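Local structure of uncharacterized protein (Chondromyces crocatus, 6I86) at residues 33-36 with 40-43; 129-134 with 145-150. The protein is of unknown function but is encoded in the crocagin gene cluster and probably takes part in making this ribosomally derived peptide natural product. All blocks are in the same frame, centred on the assembly; numbering follows the deposited sequence.

Interaction 1 of 2, residues 33-36 with 40-43; sequences WSTN and DRIW
Arg41 reaches from helix 38-47 to the chain leaving helix 30-34, where its guanidinium group takes hold of backbone oxygens. The main bond runs from Arg41 NH2 to Asn36 O, 2.9 Å long and nearly straight at 166°. The oxygen lies in the guanidinium plane, but the donor stands well above the carbonyl plane of Asn36, about 60° out of it. Arg41 NE adds a weak bond to Asn36 O at 3.4 Å. Thr35 O also lies at the guanidinium edge, 2.9 Å from Arg41 NH2, but at too poor an angle for a hydrogen bond. A bend at chi3 (-80°) turns the head of the arginine chain toward these carbonyls, while NH1 bonds to Phe32 O and the phenyl ring of Phe32 makes a cation-pi contact.

One guanidinium face is covered by the methyl of Thr35, with CG2 3.2 Å from Arg41 NH2. Further in, the six-membered ring of Trp33 meets the end of Ile42 obliquely, Trp33 CH2 to Ile42 CD1 at 3.6 Å, the two side chains crossing at about a right angle. Trp33 NE1 is bonded to Ile27 O, and Ile42 continues onto Trp17 and Leu19 of strand 17-22. The polar grip thus rests on main-chain carbonyls, so the arginine's charge probably meets partial negative charge here, without a carboxylate from either segment.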
loop_
_atom_site.group_PDB
_atom_site.type_symbol
_atom_site.label_atom_id
_atom_site.label_comp_id
_atom_site.label_asym_id
_atom_site.label_seq_id
_atom_site.Cartn_x
_atom_site.Cartn_y
_atom_site.Cartn_z
ATOM N N TRP A 33 -13.057 11.634 7.577
ATOM C CA TRP A 33 -12.088 12.721 7.542
ATOM C C TRP A 33 -12.666 14.064 7.963
ATOM O O TRP A 33 -11.898 14.978 8.284
ATOM C CB TRP A 33 -11.497 12.837 6.134
ATOM C CG TRP A 33 -10.783 11.593 5.712
ATOM C CD1 TRP A 33 -11.333 10.490 5.124
ATOM C CD2 TRP A 33 -9.388 11.312 5.864
ATOM N NE1 TRP A 33 -10.365 9.544 4.894
ATOM C CE2 TRP A 33 -9.161 10.024 5.340
ATOM C CE3 TRP A 33 -8.305 12.027 6.386
ATOM C CZ2 TRP A 33 -7.898 9.437 5.321
ATOM C CZ3 TRP A 33 -7.053 11.441 6.370
ATOM C CH2 TRP A 33 -6.859 10.160 5.841
ATOM N N SER A 34 -13.992 14.207 7.977
ATOM C CA SER A 34 -14.607 15.479 8.336
ATOM C C SER A 34 -14.556 15.765 9.832
ATOM O O SER A 34 -14.662 16.931 10.226
ATOM C CB SER A 34 -16.060 15.516 7.855
ATOM O OG SER A 34 -16.857 14.590 8.572
ATOM N N THR A 35 -14.403 14.743 10.669
ATOM C CA THR A 35 -14.308 14.930 12.110
ATOM C C THR A 35 -12.852 14.834 12.567
ATOM O O THR A 35 -11.967 14.401 11.827
ATOM C CB THR A 35 -15.183 13.915 12.855
ATOM O OG1 THR A 35 -15.040 14.107 14.267
ATOM C CG2 THR A 35 -14.788 12.496 12.504
ATOM N N ASN A 36 -12.620 15.240 13.813
ATOM C CA ASN A 36 -11.277 15.488 14.317
ATOM C C ASN A 36 -10.554 14.186 14.666
ATOM O O ASN A 36 -11.149 13.111 14.762
ATOM C CB ASN A 36 -11.331 16.407 15.538
ATOM C CG ASN A 36 -12.133 15.813 16.680
ATOM O OD1 ASN A 36 -13.354 15.686 16.592
ATOM N ND2 ASN A 36 -11.451 15.451 17.760
ATOM N N ASP A 40 -5.483 9.768 14.765
ATOM C CA ASP A 40 -5.606 8.720 15.772
ATOM C C ASP A 40 -6.444 7.562 15.255
ATOM O O ASP A 40 -6.167 6.397 15.564
ATOM C CB ASP A 40 -6.217 9.278 17.058
ATOM C CG ASP A 40 -5.275 10.201 17.799
ATOM O OD1 ASP A 40 -5.760 11.082 18.538
ATOM O OD2 ASP A 40 -4.046 10.039 17.645
ATOM N N ARG A 41 -7.476 7.863 14.465
ATOM C CA ARG A 41 -8.355 6.809 13.976
ATOM C C ARG A 41 -7.709 6.017 12.847
ATOM O O ARG A 41 -8.060 4.852 12.632
ATOM C CB ARG A 41 -9.691 7.410 13.541
ATOM C CG ARG A 41 -10.547 7.859 14.717
ATOM C CD ARG A 41 -11.873 8.464 14.291
ATOM N NE ARG A 41 -11.729 9.854 13.875
ATOM C CZ ARG A 41 -11.873 10.280 12.625
ATOM N NH1 ARG A 41 -12.182 9.426 11.659
ATOM N NH2 ARG A 41 -11.718 11.565 12.341
ATOM N N ILE A 42 -6.765 6.623 12.120
ATOM C CA ILE A 42 -5.955 5.858 11.174
ATOM C C ILE A 42 -5.124 4.818 11.916
ATOM O O ILE A 42 -5.050 3.651 11.515
ATOM C CB ILE A 42 -5.063 6.796 10.340
ATOM C CG1 ILE A 42 -5.911 7.720 9.465
ATOM C CG2 ILE A 42 -4.100 5.993 9.482
ATOM C CD1 ILE A 42 -5.092 8.621 8.571
ATOM N N TRP A 43 -4.484 5.231 13.014
ATOM C CA TRP A 43 -3.635 4.311 13.765
ATOM C C TRP A 43 -4.448 3.183 14.386
ATOM O O TRP A 43 -3.961 2.053 14.507
ATOM C CB TRP A 43 -2.862 5.067 14.843
ATOM C CG TRP A 43 -1.672 4.316 15.345
ATOM C CD1 TRP A 43 -1.550 3.670 16.541
ATOM C CD2 TRP A 43 -0.437 4.113 14.652
ATOM N NE1 TRP A 43 -0.310 3.087 16.639
ATOM C CE2 TRP A 43 0.393 3.344 15.491
ATOM C CE3 TRP A 43 0.050 4.512 13.404
ATOM C CZ2 TRP A 43 1.682 2.968 15.123
ATOM C CZ3 TRP A 43 1.327 4.138 13.040
ATOM C CH2 TRP A 43 2.130 3.374 13.895
#

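Interaction 2 of 2, residues 129-134 with 145-150; sequences SKHYDV and GPDGII
A histidine-carboxylate hydrogen bond ties the loop that follows helix 125-128 to the residues leading into strand 148-154. His131 ND1 donates to Asp147 OD1 over a short 2.6 Å, with an N-H...O angle of 142°, so the bond is noticeably bent. The oxygen sits at the ring edge, close to the imidazole plane, and accepts the bond through its syn lone pair, on the side of the other oxygen. Ring and carboxylate are turned almost perpendicular, their planes 84° apart, and His131 CE1 lies 3.1 Å from Asp147 OD1, as the bend of the bond brings it close. With CG beside the backbone N (chi1 -56°), His131 presents its ND1 edge to the aspartate, while CB of Lys130 lies 3.8 Å above one face of the ring.

Both buried groups have further partners. His131 NE2 bonds to Glu144 OE1, so the imidazole is held at both nitrogens and its rotation is fixed; Asp147 OD2 bonds with Tyr140 OH and Lys63 N. An alanine in place of Asp147 would probably leave His131 ND1, Tyr140 OH and Lys63 N without the carboxylate they share and open a gap beside the imidazole. Where the chain enters strand 148-154, between strands 60-69 and 115-123, backbone bonds join Asp147 to Lys63 and to Ser124, while His131 makes a backbone hydrogen bond with Tyr61 of strand 60-69.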
loop_
_atom_site.group_PDB
_atom_site.type_symbol
_atom_site.label_atom_id
_atom_site.label_comp_id
_atom_site.label_asym_id
_atom_site.label_seq_id
_atom_site.Cartn_x
_atom_site.Cartn_y
_atom_site.Cartn_z
ATOM N N SER A 129 14.253 7.563 -2.545
ATOM C CA SER A 129 14.989 8.820 -2.596
ATOM C C SER A 129 15.382 9.233 -4.009
ATOM O O SER A 129 15.933 10.327 -4.177
ATOM C CB SER A 129 16.238 8.728 -1.716
ATOM O OG SER A 129 17.124 7.729 -2.189
ATOM N N LYS A 130 15.128 8.404 -5.022
ATOM C CA LYS A 130 15.331 8.821 -6.403
ATOM C C LYS A 130 14.166 9.625 -6.958
ATOM O O LYS A 130 14.291 10.189 -8.049
ATOM C CB LYS A 130 15.543 7.609 -7.315
ATOM C CG LYS A 130 16.778 6.776 -7.043
ATOM C CD LYS A 130 16.793 5.562 -7.965
ATOM C CE LYS A 130 17.913 4.598 -7.613
ATOM N NZ LYS A 130 17.830 3.353 -8.427
ATOM N N HIS A 131 13.043 9.693 -6.240
ATOM C CA HIS A 131 11.774 10.095 -6.833
ATOM C C HIS A 131 11.097 11.225 -6.068
ATOM O O HIS A 131 9.879 11.400 -6.175
ATOM C CB HIS A 131 10.855 8.878 -6.934
ATOM C CG HIS A 131 11.459 7.743 -7.701
ATOM N ND1 HIS A 131 11.566 6.468 -7.189
ATOM C CD2 HIS A 131 12.008 7.699 -8.939
ATOM C CE1 HIS A 131 12.149 5.687 -8.082
ATOM N NE2 HIS A 131 12.425 6.409 -9.153
ATOM N N TYR A 132 11.864 12.003 -5.301
ATOM C CA TYR A 132 11.304 13.170 -4.632
ATOM C C TYR A 132 11.034 14.314 -5.600
ATOM O O TYR A 132 10.194 15.171 -5.306
ATOM C CB TYR A 132 12.244 13.642 -3.521
ATOM C CG TYR A 132 12.447 12.633 -2.416
ATOM C CD1 TYR A 132 11.396 11.843 -1.971
ATOM C CD2 TYR A 132 13.688 12.468 -1.817
ATOM C CE1 TYR A 132 11.576 10.917 -0.957
ATOM C CE2 TYR A 132 13.877 11.548 -0.804
ATOM C CZ TYR A 132 12.818 10.773 -0.379
ATOM O OH TYR A 132 13.000 9.852 0.629
ATOM N N ASP A 133 11.719 14.344 -6.743
ATOM C CA ASP A 133 11.594 15.427 -7.709
ATOM C C ASP A 133 10.726 15.060 -8.906
ATOM O O ASP A 133 10.659 15.834 -9.866
ATOM C CB ASP A 133 12.977 15.869 -8.192
ATOM C CG ASP A 133 13.801 16.513 -7.094
ATOM O OD1 ASP A 133 13.203 17.067 -6.150
ATOM O OD2 ASP A 133 15.047 16.471 -7.180
ATOM N N VAL A 134 10.067 13.900 -8.878
ATOM C CA VAL A 134 9.170 13.535 -9.967
ATOM C C VAL A 134 7.986 14.490 -9.977
ATOM O O VAL A 134 7.334 14.710 -8.949
ATOM C CB VAL A 134 8.726 12.071 -9.827
ATOM C CG1 VAL A 134 7.776 11.698 -10.945
ATOM C CG2 VAL A 134 9.935 11.153 -9.839
ATOM N N GLY A 145 11.806 2.039 -10.288
ATOM C CA GLY A 145 10.911 1.450 -9.325
ATOM C C GLY A 145 10.754 -0.042 -9.539
ATOM O O GLY A 145 11.431 -0.642 -10.379
ATOM N N PRO A 146 9.848 -0.680 -8.780
ATOM C CA PRO A 146 8.986 -0.037 -7.780
ATOM C C PRO A 146 9.734 0.399 -6.521
ATOM O O PRO A 146 10.739 -0.208 -6.151
ATOM C CB PRO A 146 7.968 -1.130 -7.443
ATOM C CG PRO A 146 8.685 -2.406 -7.720
ATOM C CD PRO A 146 9.591 -2.129 -8.885
ATOM N N ASP A 147 9.242 1.464 -5.884
ATOM C CA ASP A 147 9.822 1.897 -4.619
ATOM C C ASP A 147 9.489 0.922 -3.498
ATOM O O ASP A 147 10.240 0.822 -2.520
ATOM C CB ASP A 147 9.331 3.302 -4.275
ATOM C CG ASP A 147 9.651 4.310 -5.362
ATOM O OD1 ASP A 147 10.793 4.817 -5.392
ATOM O OD2 ASP A 147 8.765 4.588 -6.195
ATOM N N GLY A 148 8.381 0.197 -3.625
ATOM C CA GLY A 148 8.015 -0.807 -2.645
ATOM C C GLY A 148 7.148 -1.876 -3.275
ATOM O O GLY A 148 6.543 -1.675 -4.334
ATOM N N ILE A 149 7.102 -3.029 -2.613
ATOM C CA ILE A 149 6.281 -4.154 -3.044
ATOM C C ILE A 149 5.469 -4.634 -1.851
ATOM O O ILE A 149 6.034 -4.938 -0.794
ATOM C CB ILE A 149 7.129 -5.304 -3.623
ATOM C CG1 ILE A 149 7.980 -4.811 -4.797
ATOM C CG2 ILE A 149 6.232 -6.450 -4.071
ATOM C CD1 ILE A 149 8.827 -5.893 -5.437
ATOM N N ILE A 150 4.152 -4.698 -2.020
ATOM C CA ILE A 150 3.234 -5.172 -0.990
ATOM C C ILE A 150 2.708 -6.529 -1.430
ATOM O O ILE A 150 2.033 -6.636 -2.460
ATOM C CB ILE A 150 2.079 -4.186 -0.756
ATOM C CG1 ILE A 150 2.626 -2.774 -0.557
ATOM C CG2 ILE A 150 1.262 -4.608 0.451
ATOM C CD1 ILE A 150 3.662 -2.689 0.541
#

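In the fold
The two contacts lie in separate parts of the chain, with centres 27 Å apart and nearest atoms about 14 Å apart. Interaction 1 is a surface contact between two successive short helices, 30-34 and 38-47; through its apolar side it leans on the antiparallel sheet that contains strands 17-22 and 51-55. Interaction 2 is buried and belongs to the mixed sheet, joining a long loop to the start of one of its inner strands, 148-154. Their chemistry follows these places: a cationic side chain gripping main-chain oxygens beside apolar packing in the first, and side chain to side chain bonding within a buried polar network in the second.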